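Zinc transport transcriptional regulator (Lactococcus lactis subsp. lactis, PDB 5YHY) binds zinc and, as a MarR-family winged helix-turn-helix protein, probably binds DNA to regulate transcription of zinc transport genes. Local coordinates at residues A105-H108 with A109-E113; H112-T115 with L116-Y119. The protein carries 1 engineered substitution. All coordinates share one frame; numbering follows the deposited sequence.

Interaction 1: A105-H108 with A109-E113. With ZN (zinc ion), chain B.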
ATOM      1  N   ALA A 105       4.037  24.448   0.735  1.00 23.69           N
ATOM      2  CA  ALA A 105       2.597  24.256   0.920  1.00 24.15           C
ATOM      3  C   ALA A 105       1.888  24.221  -0.429  1.00 26.31           C
ATOM      4  O   ALA A 105       0.965  23.428  -0.643  1.00 23.87           O
ATOM      5  CB  ALA A 105       2.017  25.361   1.792  1.00 24.16           C
ATOM      6  N   LYS A 106       2.322  25.083  -1.344  1.00 24.64           N
ATOM      7  CA  LYS A 106       1.714  25.131  -2.665  1.00 26.46           C
ATOM      8  C   LYS A 106       1.924  23.808  -3.382  1.00 24.32           C
ATOM      9  O   LYS A 106       0.997  23.293  -4.013  1.00 25.66           O
ATOM     10  CB  LYS A 106       2.294  26.281  -3.498  1.00 26.03           C
ATOM     11  CG  LYS A 106       1.666  26.409  -4.878  1.00 34.29           C
ATOM     12  CD  LYS A 106       2.433  27.407  -5.739  1.00 39.01           C
ATOM     13  CE  LYS A 106       2.011  27.322  -7.202  1.00 46.66           C
ATOM     14  NZ  LYS A 106       2.920  28.115  -8.077  1.00 50.34           N
ATOM     15  N   GLU A 107       3.131  23.254  -3.274  1.00 22.40           N
ATOM     16  CA  GLU A 107       3.447  21.987  -3.930  1.00 25.71           C
ATOM     17  C   GLU A 107       2.596  20.863  -3.372  1.00 25.63           C
ATOM     18  O   GLU A 107       2.048  20.060  -4.125  1.00 23.97           O
ATOM     19  CB  GLU A 107       4.919  21.615  -3.780  1.00 28.52           C
ATOM     20  CG  GLU A 107       5.265  20.279  -4.428  1.00 34.52           C
ATOM     21  CD  GLU A 107       6.726  19.887  -4.271  1.00 44.10           C
ATOM     22  OE1 GLU A 107       7.569  20.776  -4.026  1.00 49.03           O
ATOM     23  OE2 GLU A 107       7.030  18.679  -4.397  1.00 51.31           O
ATOM     24  N   HIS A 108       2.493  20.790  -2.049  1.00 24.19           N
ATOM     25  CA  HIS A 108       1.708  19.709  -1.472  1.00 23.14           C
ATOM     26  C   HIS A 108       0.232  19.823  -1.829  1.00 22.65           C
ATOM     27  O   HIS A 108      -0.424  18.812  -2.092  1.00 22.43           O
ATOM     28  CB  HIS A 108       1.876  19.630   0.044  1.00 24.23           C
ATOM     29  CG  HIS A 108       1.501  18.296   0.605  1.00 22.59           C
ATOM     30  ND1 HIS A 108       2.295  17.183   0.457  1.00 21.28           N
ATOM     31  CD2 HIS A 108       0.401  17.890   1.288  1.00 21.89           C
ATOM     32  CE1 HIS A 108       1.718  16.149   1.047  1.00 23.98           C
ATOM     33  NE2 HIS A 108       0.560  16.550   1.539  1.00 22.05           N
ATOM     34  N   ALA A 109      -0.293  21.045  -1.821  1.00 21.73           N
ATOM     35  CA  ALA A 109      -1.675  21.267  -2.198  1.00 23.05           C
ATOM     36  C   ALA A 109      -1.879  20.790  -3.633  1.00 25.56           C
ATOM     37  O   ALA A 109      -2.873  20.139  -3.948  1.00 25.31           O
ATOM     38  CB  ALA A 109      -2.039  22.733  -2.063  1.00 27.42           C
ATOM     39  N   THR A 110      -0.923  21.104  -4.496  1.00 23.68           N
ATOM     40  CA  THR A 110      -1.025  20.676  -5.887  1.00 26.65           C
ATOM     41  C   THR A 110      -1.079  19.151  -6.008  1.00 24.14           C
ATOM     42  O   THR A 110      -1.864  18.611  -6.804  1.00 24.11           O
ATOM     43  CB  THR A 110       0.124  21.233  -6.733  1.00 26.16           C
ATOM     44  OG1 THR A 110       0.041  22.662  -6.742  1.00 28.24           O
ATOM     45  CG2 THR A 110       0.024  20.730  -8.157  1.00 27.66           C
ATOM     46  N   HIS A 111      -0.255  18.457  -5.230  1.00 21.92           N
ATOM     47  CA  HIS A 111      -0.255  16.998  -5.268  1.00 23.14           C
ATOM     48  C   HIS A 111      -1.618  16.430  -4.884  1.00 22.46           C
ATOM     49  O   HIS A 111      -2.126  15.523  -5.542  1.00 21.41           O
ATOM     50  CB  HIS A 111       0.818  16.414  -4.353  1.00 23.55           C
ATOM     51  CG  HIS A 111       2.213  16.736  -4.780  1.00 26.26           C
ATOM     52  ND1 HIS A 111       2.574  16.860  -6.104  1.00 27.13           N
ATOM     53  CD2 HIS A 111       3.338  16.958  -4.059  1.00 30.74           C
ATOM     54  CE1 HIS A 111       3.861  17.157  -6.179  1.00 33.47           C
ATOM     55  NE2 HIS A 111       4.348  17.218  -4.953  1.00 33.64           N
ATOM     56  N   HIS A 112      -2.205  16.946  -3.808  1.00 23.22           N
ATOM     57  CA  HIS A 112      -3.551  16.517  -3.433  1.00 21.81           C
ATOM     58  C   HIS A 112      -4.584  16.816  -4.506  1.00 21.45           C
ATOM     59  O   HIS A 112      -5.447  15.987  -4.797  1.00 21.44           O
ATOM     60  CB  HIS A 112      -3.974  17.140  -2.105  1.00 22.99           C
ATOM     61  CG  HIS A 112      -3.463  16.389  -0.924  1.00 25.54           C
ATOM     62  ND1 HIS A 112      -4.049  15.222  -0.476  1.00 25.15           N
ATOM     63  CD2 HIS A 112      -2.402  16.610  -0.119  1.00 20.65           C
ATOM     64  CE1 HIS A 112      -3.378  14.768   0.564  1.00 27.28           C
ATOM     65  NE2 HIS A 112      -2.372  15.591   0.802  1.00 25.09           N
ATOM     66  N   GLU A 113      -4.489  18.003  -5.093  1.00 22.96           N
ATOM     67  CA  GLU A 113      -5.422  18.416  -6.131  1.00 24.77           C
ATOM     68  C   GLU A 113      -5.348  17.481  -7.336  1.00 22.98           C
ATOM     69  O   GLU A 113      -6.380  17.048  -7.849  1.00 24.20           O
ATOM     70  CB  GLU A 113      -5.128  19.852  -6.554  1.00 27.25           C
ATOM     71  CG  GLU A 113      -6.104  20.421  -7.561  1.00 29.62           C
ATOM     72  CD  GLU A 113      -5.722  21.832  -7.980  1.00 37.50           C
ATOM     73  OE1 GLU A 113      -4.647  21.999  -8.605  1.00 39.53           O
ATOM     74  OE2 GLU A 113      -6.489  22.772  -7.671  1.00 44.10           O
TER
HETATM   75 ZN    ZN B 201      -0.908  15.312   2.203  1.00 22.57          ZN
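A first torsion of -160° swings the His108 ring away from its backbone N and alongside its carbonyl carbon, whereas His112, one turn later, has CG anti to its own carbonyl carbon, and the two rings converge on one zinc ion. This is an i, i+4 bis-histidine metal site on helix 102-123 of a MarR-family winged helix-turn-helix regulator. His108 NE2 and His112 NE2 each bind zinc at 2.0 Å. The rings meet obliquely, their planes 68° apart, and His108 CD2 lies at the edge of the His112 ring, in its plane. Glu24 and His42 complete the four-residue site, bringing a loop and helix 38-49 onto this helix. On another side of the same turn, the extended chain of Glu107 reaches His111: Glu107 OE2 accepts from His111 NE2 at 3.1 Å through its anti lone pair, the one away from the other oxygen. Carboxylate and ring stand nearly perpendicular, at 86°, and Glu107 O sits over one face of the imidazole. An alanine in place of His111 would remove the imidazole and is likely to leave Glu107 OE2 without this donor and its carboxylate freer to turn. In another structure of this protein Glu107 binds two further zinc ions, one of them together with His111. The helical backbone bonds continue through this turn, among them His112 N to His108 O at 3.1 Å.

Interaction 2: H112-T115 with L116-Y119; sequences HEKT and LSTY. With ZN (zinc ion), chain B.
The phenol ring of Tyr119 has the carbonyl oxygen of Thr115 over one face, 3.4 Å above the plane and offset toward the rim. Alongside it runs the Thr115 side chain, pointing the same way, and its methyl CG2 meets the outer part of the ring, 3.4 Å from Tyr119 CE2 and equally close to Tyr119 OH. The methyl owes this place to its torsion: CG2 is anti to the backbone N, while OG1 (chi1 -60°) turns back along the helix and is hydrogen-bonded to His111 O and to Leu27 N. Thr115 O has two roles: besides facing the ring, it accepts the backbone N-H of Tyr119 at 3.1 Å.

A second carbonyl, Lys114 O, is gripped twice by a single residue. Thr118 OG1 donates to it at 2.7 Å and Thr118 N at 3.0 Å, from opposite faces of the carbonyl plane, a pattern characteristic of threonine hydroxyls folded back onto a helix backbone. Ser117 OG also lies near, 3.0 Å from Lys114 O. Across the turn, Leu116 packs CB and CG against His112 O, which accepts Leu116 N; the backbone of the zinc ligand His112 is thereby tied into the following turn.

In the fold, this part of helix 102-123 packs on the loop holding Leu26 and Leu27, which Thr115, Thr118 and Tyr119 touch, and also meets the second subunit, where Leu116 packs on Asn6 of helix 4-19, Tyr119 on Leu12 of that same helix, and Thr118 on Glu144 near the end of helix 128-144.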
ATOM      1  N   HIS A 112      -2.205  16.946  -3.808  1.00 23.22           N
ATOM      2  CA  HIS A 112      -3.551  16.517  -3.433  1.00 21.81           C
ATOM      3  C   HIS A 112      -4.584  16.816  -4.506  1.00 21.45           C
ATOM      4  O   HIS A 112      -5.447  15.987  -4.797  1.00 21.44           O
ATOM      5  CB  HIS A 112      -3.974  17.140  -2.105  1.00 22.99           C
ATOM      6  CG  HIS A 112      -3.463  16.389  -0.924  1.00 25.54           C
ATOM      7  ND1 HIS A 112      -4.049  15.222  -0.476  1.00 25.15           N
ATOM      8  CD2 HIS A 112      -2.402  16.610  -0.119  1.00 20.65           C
ATOM      9  CE1 HIS A 112      -3.378  14.768   0.564  1.00 27.28           C
ATOM     10  NE2 HIS A 112      -2.372  15.591   0.802  1.00 25.09           N
ATOM     11  N   GLU A 113      -4.489  18.003  -5.093  1.00 22.96           N
ATOM     12  CA  GLU A 113      -5.422  18.416  -6.131  1.00 24.77           C
ATOM     13  C   GLU A 113      -5.348  17.481  -7.336  1.00 22.98           C
ATOM     14  O   GLU A 113      -6.380  17.048  -7.849  1.00 24.20           O
ATOM     15  CB  GLU A 113      -5.128  19.852  -6.554  1.00 27.25           C
ATOM     16  CG  GLU A 113      -6.104  20.421  -7.561  1.00 29.62           C
ATOM     17  CD  GLU A 113      -5.722  21.832  -7.980  1.00 37.50           C
ATOM     18  OE1 GLU A 113      -4.647  21.999  -8.605  1.00 39.53           O
ATOM     19  OE2 GLU A 113      -6.489  22.772  -7.671  1.00 44.10           O
ATOM     20  N   LYS A 114      -4.124  17.170  -7.760  1.00 20.71           N
ATOM     21  CA  LYS A 114      -3.874  16.290  -8.909  1.00 22.24           C
ATOM     22  C   LYS A 114      -4.402  14.894  -8.639  1.00 21.61           C
ATOM     23  O   LYS A 114      -4.997  14.245  -9.507  1.00 21.71           O
ATOM     24  CB  LYS A 114      -2.369  16.197  -9.186  1.00 25.54           C
ATOM     25  CG  LYS A 114      -2.035  15.435 -10.459  1.00 24.36           C
ATOM     26  CD  LYS A 114      -2.784  16.079 -11.617  1.00 25.34           C
ATOM     27  CE  LYS A 114      -2.110  15.824 -12.935  1.00 27.82           C
ATOM     28  NZ  LYS A 114      -2.868  16.499 -14.006  1.00 23.68           N
ATOM     29  N   THR A 115      -4.171  14.429  -7.421  1.00 20.67           N
ATOM     30  CA  THR A 115      -4.571  13.090  -7.027  1.00 19.60           C
ATOM     31  C   THR A 115      -6.085  12.992  -7.040  1.00 19.72           C
ATOM     32  O   THR A 115      -6.659  12.076  -7.646  1.00 19.22           O
ATOM     33  CB  THR A 115      -4.028  12.754  -5.635  1.00 19.38           C
ATOM     34  OG1 THR A 115      -2.597  12.827  -5.676  1.00 21.11           O
ATOM     35  CG2 THR A 115      -4.432  11.348  -5.215  1.00 20.83           C
ATOM     36  N   LEU A 116      -6.735  13.931  -6.365  1.00 19.62           N
ATOM     37  CA  LEU A 116      -8.190  13.905  -6.292  1.00 22.18           C
ATOM     38  C   LEU A 116      -8.839  14.080  -7.659  1.00 22.18           C
ATOM     39  O   LEU A 116      -9.803  13.383  -7.981  1.00 22.24           O
ATOM     40  CB  LEU A 116      -8.705  14.942  -5.290  1.00 22.51           C
ATOM     41  CG  LEU A 116      -8.474  14.510  -3.835  1.00 30.33           C
ATOM     42  CD1 LEU A 116      -8.815  15.637  -2.864  1.00 36.34           C
ATOM     43  CD2 LEU A 116      -9.264  13.231  -3.489  1.00 32.64           C
ATOM     44  N   SER A 117      -8.290  14.972  -8.484  1.00 22.56           N
ATOM     45  CA  SER A 117      -8.855  15.187  -9.814  1.00 23.08           C
ATOM     46  C   SER A 117      -8.714  13.922 -10.668  1.00 20.18           C
ATOM     47  O   SER A 117      -9.593  13.603 -11.466  1.00 23.14           O
ATOM     48  CB  SER A 117      -8.223  16.406 -10.504  1.00 25.76           C
ATOM     49  OG  SER A 117      -6.890  16.158 -10.901  1.00 31.06           O
ATOM     50  N   THR A 118      -7.617  13.195 -10.486  1.00 19.41           N
ATOM     51  CA  THR A 118      -7.432  11.941 -11.203  1.00 19.33           C
ATOM     52  C   THR A 118      -8.517  10.931 -10.826  1.00 19.56           C
ATOM     53  O   THR A 118      -9.087  10.254 -11.692  1.00 21.38           O
ATOM     54  CB  THR A 118      -6.032  11.348 -10.934  1.00 21.76           C
ATOM     55  OG1 THR A 118      -5.029  12.261 -11.403  1.00 22.37           O
ATOM     56  CG2 THR A 118      -5.865   9.999 -11.640  1.00 21.03           C
ATOM     57  N   TYR A 119      -8.810  10.827  -9.534  1.00 19.60           N
ATOM     58  CA  TYR A 119      -9.860   9.910  -9.091  1.00 19.64           C
ATOM     59  C   TYR A 119     -11.216  10.403  -9.576  1.00 20.75           C
ATOM     60  O   TYR A 119     -12.079   9.607  -9.950  1.00 20.39           O
ATOM     61  CB  TYR A 119      -9.877   9.740  -7.562  1.00 20.63           C
ATOM     62  CG  TYR A 119      -8.570   9.251  -6.962  1.00 18.71           C
ATOM     63  CD1 TYR A 119      -7.678   8.486  -7.705  1.00 18.44           C
ATOM     64  CD2 TYR A 119      -8.233   9.563  -5.650  1.00 20.02           C
ATOM     65  CE1 TYR A 119      -6.475   8.060  -7.152  1.00 20.80           C
ATOM     66  CE2 TYR A 119      -7.043   9.138  -5.091  1.00 18.54           C
ATOM     67  CZ  TYR A 119      -6.170   8.388  -5.847  1.00 20.26           C
ATOM     68  OH  TYR A 119      -4.978   7.968  -5.315  1.00 21.10           O
TER
HETATM   69 ZN    ZN B 201      -0.908  15.312   2.203  1.00 22.57          ZN

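How the interactions relate
Both interactions are successive turns of helix 102-123, sharing His112 and Glu113, with centres about 10 Å apart. Each is partly buried, with two buried residues among those that touch, but the buried members differ: Ala105 and His108 in interaction 1, Thr115 and Tyr119 in interaction 2. Metal coordination and a histidine-carboxylate bond dominate 105-113, which meets helix 38-49 and a loop within its own subunit. Further along, 112-119 relies on hydroxyls, a methyl and an aromatic face, and packs against the second subunit. One helix therefore links the zinc site to the dimer contact: His112 belongs to the zinc site, and Leu116, Thr118 and Tyr119 further along meet the second subunit.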